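Local coordinates for YghZ aldo-keto reductase (Escherichia coli, PDB 3N6Q), which probably reduces aldehydes or ketones to alcohols with a nicotinamide cofactor, as other aldo-keto reductases with a TIM-barrel fold do, at residues Ser195-Asn200 and Gly228-Lys233. Residues are numbered along the deposited sequence; the frame is centred on the assembly and turned at random.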
ATOM      1  N   SER B 195      20.059  25.767  -9.798  1.00 17.47           N
ATOM      2  CA  SER B 195      20.731  26.414 -10.909  1.00 15.87           C
ATOM      3  C   SER B 195      22.142  26.629 -10.386  1.00 16.39           C
ATOM      4  O   SER B 195      22.296  27.218  -9.312  1.00 14.58           O
ATOM      5  CB  SER B 195      20.123  27.819 -11.158  1.00 20.02           C
ATOM      6  OG  SER B 195      18.827  27.669 -11.733  1.00 21.51           O
ATOM      7  N   TYR B 196      23.138  26.330 -11.218  1.00 15.32           N
ATOM      8  CA  TYR B 196      24.554  26.332 -10.749  1.00 15.06           C
ATOM      9  C   TYR B 196      25.461  26.360 -11.966  1.00 17.63           C
ATOM     10  O   TYR B 196      25.313  25.550 -12.875  1.00 17.50           O
ATOM     11  CB  TYR B 196      24.805  25.041  -9.955  1.00 16.94           C
ATOM     12  CG  TYR B 196      26.163  25.015  -9.271  1.00 14.51           C
ATOM     13  CD1 TYR B 196      26.873  26.196  -9.047  1.00 17.54           C
ATOM     14  CD2 TYR B 196      26.755  23.804  -8.950  1.00 19.79           C
ATOM     15  CE1 TYR B 196      28.114  26.166  -8.346  1.00 21.00           C
ATOM     16  CE2 TYR B 196      28.018  23.765  -8.333  1.00 22.41           C
ATOM     17  CZ  TYR B 196      28.658  24.937  -8.009  1.00 21.96           C
ATOM     18  OH  TYR B 196      29.901  24.882  -7.362  1.00 24.21           O
ATOM     19  N   ASN B 197      26.315  27.380 -12.064  1.00 18.48           N
ATOM     20  CA  ASN B 197      27.254  27.450 -13.166  1.00 20.67           C
ATOM     21  C   ASN B 197      28.377  28.415 -12.765  1.00 21.88           C
ATOM     22  O   ASN B 197      28.400  28.966 -11.644  1.00 19.38           O
ATOM     23  CB  ASN B 197      26.554  27.953 -14.464  1.00 18.12           C
ATOM     24  CG  ASN B 197      25.763  29.266 -14.265  1.00 22.63           C
ATOM     25  OD1 ASN B 197      26.333  30.320 -14.008  1.00 22.64           O
ATOM     26  ND2 ASN B 197      24.435  29.201 -14.460  1.00 21.47           N
ATOM     27  N   LEU B 198      29.234  28.723 -13.727  1.00 23.55           N
ATOM     28  CA  LEU B 198      30.395  29.532 -13.395  1.00 24.08           C
ATOM     29  C   LEU B 198      30.005  30.915 -12.889  1.00 24.57           C
ATOM     30  O   LEU B 198      30.698  31.478 -12.047  1.00 25.43           O
ATOM     31  CB  LEU B 198      31.292  29.676 -14.628  1.00 25.04           C
ATOM     32  CG  LEU B 198      32.504  28.771 -14.734  1.00 25.89           C
ATOM     33  CD1 LEU B 198      33.181  29.166 -16.044  1.00 23.67           C
ATOM     34  CD2 LEU B 198      33.475  29.025 -13.594  1.00 27.10           C
ATOM     35  N   LEU B 199      28.874  31.435 -13.364  1.00 23.62           N
ATOM     36  CA  LEU B 199      28.451  32.795 -13.085  1.00 24.24           C
ATOM     37  C   LEU B 199      27.464  32.843 -11.937  1.00 26.73           C
ATOM     38  O   LEU B 199      27.050  33.912 -11.541  1.00 29.01           O
ATOM     39  CB  LEU B 199      27.782  33.430 -14.318  1.00 24.98           C
ATOM     40  CG  LEU B 199      28.678  33.282 -15.555  1.00 26.63           C
ATOM     41  CD1 LEU B 199      28.043  34.077 -16.662  1.00 26.40           C
ATOM     42  CD2 LEU B 199      30.078  33.819 -15.230  1.00 28.80           C
ATOM     43  N   ASN B 200      27.034  31.679 -11.455  1.00 25.48           N
ATOM     44  CA  ASN B 200      25.979  31.656 -10.439  1.00 24.53           C
ATOM     45  C   ASN B 200      26.308  30.667  -9.340  1.00 25.11           C
ATOM     46  O   ASN B 200      26.087  29.446  -9.483  1.00 22.17           O
ATOM     47  CB  ASN B 200      24.592  31.381 -11.047  1.00 22.82           C
ATOM     48  CG  ASN B 200      23.502  31.397  -9.983  1.00 26.76           C
ATOM     49  OD1 ASN B 200      23.788  31.586  -8.797  1.00 26.29           O
ATOM     50  ND2 ASN B 200      22.291  31.138 -10.382  1.00 26.19           N
ATOM     51  N   GLY B 228      23.437  30.215 -22.430  1.00 29.02           N
ATOM     52  CA  GLY B 228      24.170  30.714 -23.579  1.00 28.00           C
ATOM     53  C   GLY B 228      25.245  31.690 -23.185  1.00 26.32           C
ATOM     54  O   GLY B 228      26.132  31.943 -23.967  1.00 26.72           O
ATOM     55  N   LEU B 229      25.209  32.242 -21.979  1.00 24.09           N
ATOM     56  CA  LEU B 229      26.296  33.164 -21.622  1.00 25.31           C
ATOM     57  C   LEU B 229      27.655  32.437 -21.624  1.00 26.01           C
ATOM     58  O   LEU B 229      28.682  33.037 -21.895  1.00 27.23           O
ATOM     59  CB  LEU B 229      26.068  33.838 -20.267  1.00 26.01           C
ATOM     60  CG  LEU B 229      24.917  34.845 -20.273  1.00 29.38           C
ATOM     61  CD1 LEU B 229      24.770  35.401 -18.857  1.00 36.33           C
ATOM     62  CD2 LEU B 229      25.246  35.953 -21.243  1.00 32.76           C
ATOM     63  N   LEU B 230      27.648  31.148 -21.352  1.00 22.15           N
ATOM     64  CA  LEU B 230      28.940  30.416 -21.242  1.00 23.14           C
ATOM     65  C   LEU B 230      29.193  29.523 -22.447  1.00 23.15           C
ATOM     66  O   LEU B 230      29.673  28.382 -22.301  1.00 24.19           O
ATOM     67  CB  LEU B 230      28.925  29.584 -19.949  1.00 19.89           C
ATOM     68  CG  LEU B 230      28.921  30.444 -18.683  1.00 21.18           C
ATOM     69  CD1 LEU B 230      28.653  29.614 -17.427  1.00 20.59           C
ATOM     70  CD2 LEU B 230      30.297  31.174 -18.542  1.00 23.48           C
ATOM     71  N   THR B 231      28.827  30.021 -23.623  1.00 25.22           N
ATOM     72  CA  THR B 231      29.058  29.323 -24.889  1.00 28.51           C
ATOM     73  C   THR B 231      29.713  30.313 -25.861  1.00 30.52           C
ATOM     74  O   THR B 231      30.050  31.439 -25.490  1.00 30.29           O
ATOM     75  CB  THR B 231      27.739  28.807 -25.549  1.00 28.03           C
ATOM     76  OG1 THR B 231      26.946  29.937 -25.955  1.00 27.19           O
ATOM     77  CG2 THR B 231      26.950  27.873 -24.632  1.00 28.76           C
ATOM     78  N   GLY B 232      29.807  29.924 -27.130  1.00 34.63           N
ATOM     79  CA  GLY B 232      30.132  30.902 -28.196  1.00 40.93           C
ATOM     80  C   GLY B 232      29.170  32.092 -28.353  1.00 45.14           C
ATOM     81  O   GLY B 232      29.554  33.152 -28.872  1.00 45.80           O
ATOM     82  N   LYS B 233      27.939  31.941 -27.861  1.00 46.78           N
ATOM     83  CA  LYS B 233      26.803  32.713 -28.371  1.00 49.61           C
ATOM     84  C   LYS B 233      26.939  34.230 -28.373  1.00 49.86           C
ATOM     85  O   LYS B 233      26.606  34.871 -29.360  1.00 49.68           O
ATOM     86  CB  LYS B 233      25.485  32.285 -27.713  1.00 49.67           C
ATOM     87  CG  LYS B 233      24.807  31.129 -28.452  1.00 56.22           C
ATOM     88  CD  LYS B 233      23.579  30.599 -27.699  1.00 61.78           C
ATOM     89  CE  LYS B 233      23.894  29.224 -27.029  1.00 64.49           C
ATOM     90  NZ  LYS B 233      22.695  28.717 -26.251  1.00 64.18           N
TER
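Two loops that follow neighbouring parallel strands of the TIM barrel, 191-193 and 218-221, meet here through leucines, each loop bent by a type I beta turn. The turn at Asn197-Asn200 presents Leu198 and Leu199; the turn at Gly228-Thr231 presents Leu229 and Leu230. Leu230 reaches across with both methyls. Leu230 CD1 lies 3.8 Å from Leu198 CB. It also meets Asn197 CB, at the first corner of the turn. Leu230 CD2 lies 4.0 Å from Leu199 CG, as the two side chains run past each other in opposite directions. Leu199 CD1 also meets Leu229 CB at 4.1 Å, these two side chains crossing at about a right angle. Met281 and Ala285 of helix 281-289 pack on Leu230, and Ile332 of helix 322-334 touches Leu199. Asn197 shapes the first turn. Its CG stands between the backbone N and the carbonyl carbon (chi1 52°), which lets OD1 face the backbone N of Leu199 while ND2 donates to the carbonyl O of Thr223, in the loop after strand 218-221. With alanine at Asn197, both hydrogen bonds of the side-chain amide go, which would probably leave Leu199 N and Thr223 O each without this partner. Asn197 OD1 closes an Asx turn: Leu199 N approaches it in the carbonyl plane, on a lone pair, at 2.8 Å, with a bent N-H...O angle of 137°.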